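Local coordinates for endoglucanase, glycoside hydrolase family 5 protein (PDB 5IHS), which probably hydrolyses internal beta-1,4-glucosidic bonds of cellulose, as an endoglucanase built on a TIM barrel, at residues Ile153-Val157 / Asp186-Val192; Lys103-Met107 / Glu142-Tyr147. One frame throughout, in Å; residues are numbered along the deposited sequence.

Contact 1: Ile153-Val157 / Asp186-Val192; sequences IIYEV and DTTNIIV
Y155 meets both D186 and I191 where two adjacent parallel strands of the TIM barrel join; Y155 and V192 have more surface buried here than any other residue of the two segments. Its phenol reaches back along the loop that leads into the second strand: OH of Y155 donates to OD2 of D186 at 2.6 Å, the carboxylate lying at the ring edge with its plane 76° from that of the ring. OD2 is met there on its anti side, while its syn lone pair accepts from ND2 of N189, so two donors grip one buried oxygen. OD1 of D186 accepts from the backbone N of N189, an Asx motif that folds the loop at 186-189. Y155 and I191 point to the same side of the sheet. With CG anti to the carbonyl carbon (chi1 -55°), the ring of Y155 has CD2 4.0 Å from CG1 of I191, and CG2 of I153 lies over one ring face, toward its rim.

The backbone of Y155 bonds to both residues flanking I191: N to O of I190 at 3.0 Å and O to N of V192 at 2.7 Å. V157 N then donates to O of V192 at 3.2 Å. One step earlier a water bridges O of I153 and N of I190. Across the sheet from Y155, CG2 of V192 packs on CG2 of I154 at 3.8 Å, and E156 points to the same side, its carboxylate held by R85 and T247. Outside the barrel, F140 and A144 of helix 133-147 and I182 of helix 167-185 cover Y155; strands 119-125 and 215-221 continue the sheet beyond the two strands.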
ATOM      1  N   ILE A 153       5.649   8.487  -6.548  1.00  7.80           N
ATOM      2  CA  ILE A 153       5.580   8.387  -5.089  1.00  8.08           C
ATOM      3  C   ILE A 153       4.146   8.503  -4.589  1.00  7.40           C
ATOM      4  O   ILE A 153       3.431   9.449  -4.933  1.00  8.01           O
ATOM      5  CB  ILE A 153       6.423   9.498  -4.442  1.00  9.90           C
ATOM      6  CG1 ILE A 153       7.837   9.598  -5.045  1.00 11.50           C
ATOM      7  CG2 ILE A 153       6.413   9.351  -2.916  1.00 10.63           C
ATOM      8  CD1 ILE A 153       8.675   8.387  -4.839  1.00 11.66           C
ATOM      9  N   ILE A 154       3.776   7.589  -3.692  1.00  7.12           N
ATOM     10  CA  ILE A 154       2.566   7.643  -2.876  1.00  7.05           C
ATOM     11  C   ILE A 154       3.013   7.484  -1.423  1.00  6.45           C
ATOM     12  O   ILE A 154       3.802   6.587  -1.112  1.00  7.62           O
ATOM     13  CB  ILE A 154       1.597   6.502  -3.265  1.00  7.01           C
ATOM     14  CG1 ILE A 154       1.192   6.614  -4.742  1.00  8.00           C
ATOM     15  CG2 ILE A 154       0.375   6.488  -2.350  1.00  7.66           C
ATOM     16  CD1 ILE A 154       0.586   5.340  -5.299  1.00  8.97           C
ATOM     17  N   TYR A 155       2.548   8.369  -0.538  1.00  6.64           N
ATOM     18  CA  TYR A 155       2.913   8.307   0.872  1.00  6.58           C
ATOM     19  C   TYR A 155       1.800   7.645   1.674  1.00  6.63           C
ATOM     20  O   TYR A 155       0.623   7.928   1.452  1.00  8.80           O
ATOM     21  CB  TYR A 155       3.153   9.705   1.441  1.00  7.32           C
ATOM     22  CG  TYR A 155       4.178  10.518   0.695  1.00  7.31           C
ATOM     23  CD1 TYR A 155       5.525  10.428   1.000  1.00  7.96           C
ATOM     24  CD2 TYR A 155       3.799  11.389  -0.310  1.00  7.79           C
ATOM     25  CE1 TYR A 155       6.465  11.186   0.321  1.00  9.16           C
ATOM     26  CE2 TYR A 155       4.731  12.157  -0.993  1.00  8.35           C
ATOM     27  CZ  TYR A 155       6.060  12.051  -0.673  1.00  8.93           C
ATOM     28  OH  TYR A 155       7.015  12.786  -1.342  1.00 10.00           O
ATOM     29  N   GLU A 156       2.166   6.799   2.641  1.00  6.18           N
ATOM     30  CA  GLU A 156       1.211   6.139   3.534  1.00  6.05           C
ATOM     31  C   GLU A 156       1.704   6.381   4.960  1.00  6.10           C
ATOM     32  O   GLU A 156       2.668   5.767   5.422  1.00  6.52           O
ATOM     33  CB  GLU A 156       1.077   4.662   3.173  1.00  5.81           C
ATOM     34  CG  GLU A 156       0.168   3.896   4.121  1.00  6.44           C
ATOM     35  CD  GLU A 156       0.003   2.431   3.764  1.00  6.49           C
ATOM     36  OE1 GLU A 156       0.702   1.933   2.852  1.00  6.96           O
ATOM     37  OE2 GLU A 156      -0.862   1.770   4.409  1.00  6.62           O
ATOM     38  N   VAL A 157       1.053   7.320   5.656  1.00  6.14           N
ATOM     39  CA  VAL A 157       1.638   7.898   6.870  1.00  6.17           C
ATOM     40  C   VAL A 157       1.381   7.120   8.153  1.00  6.30           C
ATOM     41  O   VAL A 157       2.046   7.393   9.162  1.00  7.15           O
ATOM     42  CB  VAL A 157       1.206   9.367   7.056  1.00  7.60           C
ATOM     43  CG1 VAL A 157       1.690  10.211   5.877  1.00  8.29           C
ATOM     44  CG2 VAL A 157      -0.300   9.501   7.249  1.00  8.65           C
ATOM     45  N   ASP A 186       6.503  18.413  -1.465  1.00 12.14           N
ATOM     46  CA  ASP A 186       5.805  17.592  -2.451  1.00 11.53           C
ATOM     47  C   ASP A 186       4.366  18.082  -2.467  1.00 12.01           C
ATOM     48  O   ASP A 186       3.578  17.746  -1.580  1.00 12.39           O
ATOM     49  CB  ASP A 186       5.884  16.120  -2.090  1.00 11.15           C
ATOM     50  CG  ASP A 186       5.309  15.232  -3.167  1.00 10.93           C
ATOM     51  OD1 ASP A 186       4.369  15.679  -3.870  1.00 12.18           O
ATOM     52  OD2 ASP A 186       5.804  14.083  -3.309  1.00 11.05           O
ATOM     53  N   THR A 187       4.031  18.891  -3.466  1.00 13.26           N
ATOM     54  CA  THR A 187       2.776  19.625  -3.392  1.00 15.52           C
ATOM     55  C   THR A 187       1.564  18.780  -3.758  1.00 14.55           C
ATOM     56  O   THR A 187       0.470  19.058  -3.253  1.00 15.45           O
ATOM     57  CB  THR A 187       2.828  20.886  -4.253  1.00 19.58           C
ATOM     58  OG1 THR A 187       3.001  20.532  -5.627  1.00 22.35           O
ATOM     59  CG2 THR A 187       3.983  21.759  -3.832  1.00 20.17           C
ATOM     60  N   THR A 188       1.704  17.756  -4.614  1.00 13.57           N
ATOM     61  CA  THR A 188       0.514  17.056  -5.102  1.00 13.21           C
ATOM     62  C   THR A 188       0.499  15.538  -5.013  1.00 11.15           C
ATOM     63  O   THR A 188      -0.576  14.964  -5.217  1.00 11.34           O
ATOM     64  CB  THR A 188       0.196  17.429  -6.558  1.00 15.74           C
ATOM     65  OG1 THR A 188       1.243  16.967  -7.416  1.00 17.88           O
ATOM     66  CG2 THR A 188       0.013  18.932  -6.711  1.00 16.36           C
ATOM     67  N   ASN A 189       1.609  14.855  -4.734  1.00  9.39           N
ATOM     68  CA  ASN A 189       1.518  13.399  -4.722  1.00  8.91           C
ATOM     69  C   ASN A 189       0.555  12.934  -3.628  1.00  8.18           C
ATOM     70  O   ASN A 189       0.365  13.590  -2.599  1.00  8.94           O
ATOM     71  CB  ASN A 189       2.893  12.763  -4.560  1.00  9.36           C
ATOM     72  CG  ASN A 189       3.714  12.812  -5.844  1.00 10.44           C
ATOM     73  OD1 ASN A 189       3.168  12.766  -6.965  1.00 11.80           O
ATOM     74  ND2 ASN A 189       5.027  12.894  -5.695  1.00 11.17           N
ATOM     75  N   ILE A 190      -0.070  11.783  -3.872  1.00  7.72           N
ATOM     76  CA  ILE A 190      -1.114  11.282  -2.994  1.00  7.67           C
ATOM     77  C   ILE A 190      -0.551  10.886  -1.635  1.00  6.81           C
ATOM     78  O   ILE A 190       0.523  10.279  -1.529  1.00  7.30           O
ATOM     79  CB  ILE A 190      -1.839  10.117  -3.686  1.00  8.14           C
ATOM     80  CG1 ILE A 190      -2.637  10.642  -4.890  1.00  9.86           C
ATOM     81  CG2 ILE A 190      -2.760   9.374  -2.700  1.00  8.62           C
ATOM     82  CD1 ILE A 190      -3.313   9.594  -5.713  1.00 11.04           C
ATOM     83  N   ILE A 191      -1.318  11.199  -0.593  1.00  6.71           N
ATOM     84  CA  ILE A 191      -1.046  10.770   0.769  1.00  6.45           C
ATOM     85  C   ILE A 191      -2.245   9.956   1.244  1.00  6.58           C
ATOM     86  O   ILE A 191      -3.386  10.427   1.166  1.00  7.24           O
ATOM     87  CB  ILE A 191      -0.792  11.974   1.695  1.00  7.13           C
ATOM     88  CG1 ILE A 191       0.367  12.834   1.174  1.00  7.92           C
ATOM     89  CG2 ILE A 191      -0.535  11.496   3.107  1.00  8.47           C
ATOM     90  CD1 ILE A 191       0.478  14.188   1.867  1.00  8.75           C
ATOM     91  N   VAL A 192      -1.976   8.740   1.734  1.00  6.24           N
ATOM     92  CA  VAL A 192      -3.004   7.805   2.186  1.00  6.23           C
ATOM     93  C   VAL A 192      -2.919   7.722   3.705  1.00  5.93           C
ATOM     94  O   VAL A 192      -1.831   7.512   4.257  1.00  6.24           O
ATOM     95  CB  VAL A 192      -2.827   6.405   1.568  1.00  6.96           C
ATOM     96  CG1 VAL A 192      -4.006   5.519   1.930  1.00  7.41           C
ATOM     97  CG2 VAL A 192      -2.617   6.470   0.045  1.00  7.85           C
TER
HETATM   98  O   HOH W   1       0.896  10.051  -5.938  1.00  8.17           O

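Contact 2: Lys103-Met107 / Glu142-Tyr147; sequences KMKVM and EMAKKY
K103 and M107, one turn apart on helix 99-116, face E142, M143, K146 and Y147 of helix 133-147, two neighbouring helices of the outer layer of the TIM barrel. The short segments run 34° apart, and their axes come no closer than 12.5 Å, a gap bridged by long side chains. K103 spans it fully stretched: CG stands anti to the backbone N (chi1 177°) and every later torsion is extended, which carries NZ to within 2.6 Å of OE1 of E142. This salt bridge is made at about a right angle between the two chains, and the ammonium comes from above the carboxylate plane, 56° out of it.

Alongside the lysine, M143 runs the opposite way. Its chain is bent at chi2 and chi3, bringing the methyl CE against the aliphatic part of K103, with CE of M143 to CE of K103 at 3.4 Å, tighter than ordinary carbon packing. The same methyl touches SD of M107 at 4.0 Å, so one methyl touches both residues of the facing helix.

M107 crosses both K146 and Y147 at about a right angle. Its SD lies 3.5 Å from NZ of K146, while CG sits at the edge of the Y147 ring. K146, itself extended, lays its chain over the ring of Y147, CG standing 3.7 Å above the centre of one face. The phenol thus has a lysine chain on that face and a methionine at its rim. Its hydroxyl is hydrogen-bonded to N111, further along helix 99-116, and OH of Y147 also rests 3.5 Å from CB of M107.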
ATOM      1  N   LYS A 103      15.489   3.258   6.570  1.00  9.62           N
ATOM      2  CA  LYS A 103      15.278   4.221   5.497  1.00  9.95           C
ATOM      3  C   LYS A 103      16.023   3.801   4.236  1.00  9.18           C
ATOM      4  O   LYS A 103      15.517   3.985   3.126  1.00  9.88           O
ATOM      5  CB  LYS A 103      15.727   5.602   5.973  1.00 12.77           C
ATOM      6  CG  LYS A 103      15.649   6.728   4.965  1.00 17.45           C
ATOM      7  CD  LYS A 103      16.276   7.995   5.575  1.00 21.61           C
ATOM      8  CE  LYS A 103      16.602   9.069   4.541  1.00 24.51           C
ATOM      9  NZ  LYS A 103      17.282  10.264   5.104  1.00 25.82           N
ATOM     10  N   MET A 104      17.221   3.225   4.385  1.00  8.84           N
ATOM     11  CA  MET A 104      17.972   2.763   3.222  1.00  9.61           C
ATOM     12  C   MET A 104      17.181   1.727   2.432  1.00  9.15           C
ATOM     13  O   MET A 104      17.145   1.772   1.195  1.00  9.27           O
ATOM     14  CB  MET A 104      19.313   2.174   3.677  1.00 11.40           C
ATOM     15  CG  MET A 104      20.158   1.592   2.554  1.00 13.85           C
ATOM     16  SD  MET A 104      21.496   0.528   3.129  1.00 16.88           S
ATOM     17  CE  MET A 104      20.558  -0.881   3.747  1.00 19.52           C
ATOM     18  N   LYS A 105      16.559   0.766   3.130  1.00  8.55           N
ATOM     19  CA  LYS A 105      15.780  -0.272   2.459  1.00  8.73           C
ATOM     20  C   LYS A 105      14.617   0.337   1.691  1.00  8.15           C
ATOM     21  O   LYS A 105      14.320  -0.076   0.561  1.00  8.47           O
ATOM     22  CB  LYS A 105      15.248  -1.277   3.480  1.00  9.76           C
ATOM     23  CG  LYS A 105      16.303  -2.100   4.169  1.00 11.23           C
ATOM     24  CD  LYS A 105      15.701  -2.858   5.341  1.00 12.56           C
ATOM     25  CE  LYS A 105      16.743  -3.608   6.128  1.00 13.18           C
ATOM     26  NZ  LYS A 105      16.167  -4.121   7.380  1.00 11.67           N
ATOM     27  N   VAL A 106      13.915   1.291   2.309  1.00  8.29           N
ATOM     28  CA  VAL A 106      12.826   1.980   1.621  1.00  8.42           C
ATOM     29  C   VAL A 106      13.341   2.666   0.364  1.00  8.11           C
ATOM     30  O   VAL A 106      12.746   2.547  -0.715  1.00  7.73           O
ATOM     31  CB  VAL A 106      12.142   2.983   2.568  1.00  8.86           C
ATOM     32  CG1 VAL A 106      11.152   3.862   1.813  1.00  9.38           C
ATOM     33  CG2 VAL A 106      11.461   2.272   3.712  1.00  9.82           C
ATOM     34  N   MET A 107      14.437   3.414   0.493  1.00  8.08           N
ATOM     35  CA  MET A 107      14.949   4.161  -0.647  1.00  8.72           C
ATOM     36  C   MET A 107      15.415   3.241  -1.766  1.00  8.32           C
ATOM     37  O   MET A 107      15.291   3.591  -2.942  1.00  8.52           O
ATOM     38  CB  MET A 107      16.066   5.102  -0.208  1.00  9.35           C
ATOM     39  CG  MET A 107      15.558   6.245   0.656  1.00 10.65           C
ATOM     40  SD  MET A 107      16.766   7.520   0.988  1.00 13.63           S
ATOM     41  CE  MET A 107      17.986   6.587   1.894  1.00 15.00           C
ATOM     42  N   GLU A 142      12.143  14.095   5.050  1.00 10.30           N
ATOM     43  CA  GLU A 142      13.304  13.646   4.285  1.00 10.41           C
ATOM     44  C   GLU A 142      12.887  13.002   2.970  1.00  9.97           C
ATOM     45  O   GLU A 142      13.490  13.260   1.920  1.00 10.25           O
ATOM     46  CB  GLU A 142      14.114  12.655   5.110  1.00 11.98           C
ATOM     47  CG  GLU A 142      14.822  13.309   6.255  1.00 15.93           C
ATOM     48  CD  GLU A 142      15.532  12.329   7.153  1.00 18.97           C
ATOM     49  OE1 GLU A 142      15.591  11.131   6.807  1.00 20.48           O
ATOM     50  OE2 GLU A 142      16.041  12.764   8.210  1.00 20.61           O
ATOM     51  N   MET A 143      11.864  12.146   3.008  1.00  9.44           N
ATOM     52  CA  MET A 143      11.424  11.482   1.791  1.00  9.61           C
ATOM     53  C   MET A 143      10.852  12.482   0.801  1.00  9.50           C
ATOM     54  O   MET A 143      11.134  12.404  -0.400  1.00  9.73           O
ATOM     55  CB  MET A 143      10.399  10.387   2.122  1.00 10.08           C
ATOM     56  CG  MET A 143      10.935   9.210   2.943  1.00 11.70           C
ATOM     57  SD  MET A 143      12.271   8.305   2.147  1.00 13.79           S
ATOM     58  CE  MET A 143      13.631   9.045   2.980  1.00 16.49           C
ATOM     59  N   ALA A 144      10.039  13.421   1.285  1.00  9.30           N
ATOM     60  CA  ALA A 144       9.435  14.411   0.405  1.00  9.86           C
ATOM     61  C   ALA A 144      10.484  15.355  -0.172  1.00 10.37           C
ATOM     62  O   ALA A 144      10.396  15.746  -1.338  1.00 10.59           O
ATOM     63  CB  ALA A 144       8.362  15.178   1.171  1.00 10.21           C
ATOM     64  N   LYS A 145      11.486  15.734   0.619  1.00  9.66           N
ATOM     65  CA  LYS A 145      12.532  16.598   0.077  1.00 10.76           C
ATOM     66  C   LYS A 145      13.290  15.891  -1.040  1.00 11.22           C
ATOM     67  O   LYS A 145      13.636  16.504  -2.056  1.00 12.88           O
ATOM     68  CB  LYS A 145      13.479  17.047   1.188  1.00 12.92           C
ATOM     69  CG  LYS A 145      14.513  18.077   0.718  1.00 15.44           C
ATOM     70  CD  LYS A 145      15.346  18.647   1.865  1.00 18.58           C
ATOM     71  CE  LYS A 145      16.296  19.734   1.366  1.00 22.12           C
ATOM     72  NZ  LYS A 145      17.152  20.326   2.439  1.00 24.38           N
ATOM     73  N   LYS A 146      13.563  14.602  -0.870  1.00 10.49           N
ATOM     74  CA  LYS A 146      14.342  13.882  -1.870  1.00 11.79           C
ATOM     75  C   LYS A 146      13.512  13.546  -3.102  1.00 11.36           C
ATOM     76  O   LYS A 146      13.994  13.685  -4.233  1.00 12.83           O
ATOM     77  CB  LYS A 146      14.917  12.606  -1.262  1.00 12.96           C
ATOM     78  CG  LYS A 146      15.756  11.800  -2.254  1.00 14.50           C
ATOM     79  CD  LYS A 146      16.587  10.733  -1.570  1.00 15.54           C
ATOM     80  CE  LYS A 146      17.536  10.026  -2.548  1.00 15.84           C
ATOM     81  NZ  LYS A 146      18.136   8.817  -1.940  1.00 16.01           N
ATOM     82  N   TYR A 147      12.275  13.096  -2.910  1.00 10.37           N
ATOM     83  CA  TYR A 147      11.488  12.530  -3.996  1.00 10.57           C
ATOM     84  C   TYR A 147      10.300  13.398  -4.400  1.00 10.80           C
ATOM     85  O   TYR A 147       9.493  12.971  -5.232  1.00 11.52           O
ATOM     86  CB  TYR A 147      11.012  11.133  -3.597  1.00 11.32           C
ATOM     87  CG  TYR A 147      12.134  10.140  -3.365  1.00 12.00           C
ATOM     88  CD1 TYR A 147      12.897   9.678  -4.420  1.00 12.03           C
ATOM     89  CD2 TYR A 147      12.424   9.662  -2.098  1.00 13.29           C
ATOM     90  CE1 TYR A 147      13.914   8.754  -4.224  1.00 12.94           C
ATOM     91  CE2 TYR A 147      13.436   8.745  -1.889  1.00 14.48           C
ATOM     92  CZ  TYR A 147      14.186   8.296  -2.954  1.00 14.27           C
ATOM     93  OH  TYR A 147      15.201   7.377  -2.725  1.00 16.01           O
TER

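How the contacts relate
From the N terminus, helix 99-116 supplies 103-107, strand 119-125 follows, and helix 133-147 returns to close contact 2 with 142-147. Strand 153-156 comes next and opens contact 1, which is closed by 186-192 after helix 167-185, completing a beta-alpha-beta unit. The two loops therefore stand in series, neither nested nor crossed. Contact 2 ties two helices of the outer layer together; contact 1 joins two strands of the inner barrel. Helix 133-147 links the levels: A144, between the residues of contact 2, packs by CA against OH of Y155 at 3.4 Å, and O of Y147 meets CG1 of I153 at 3.8 Å.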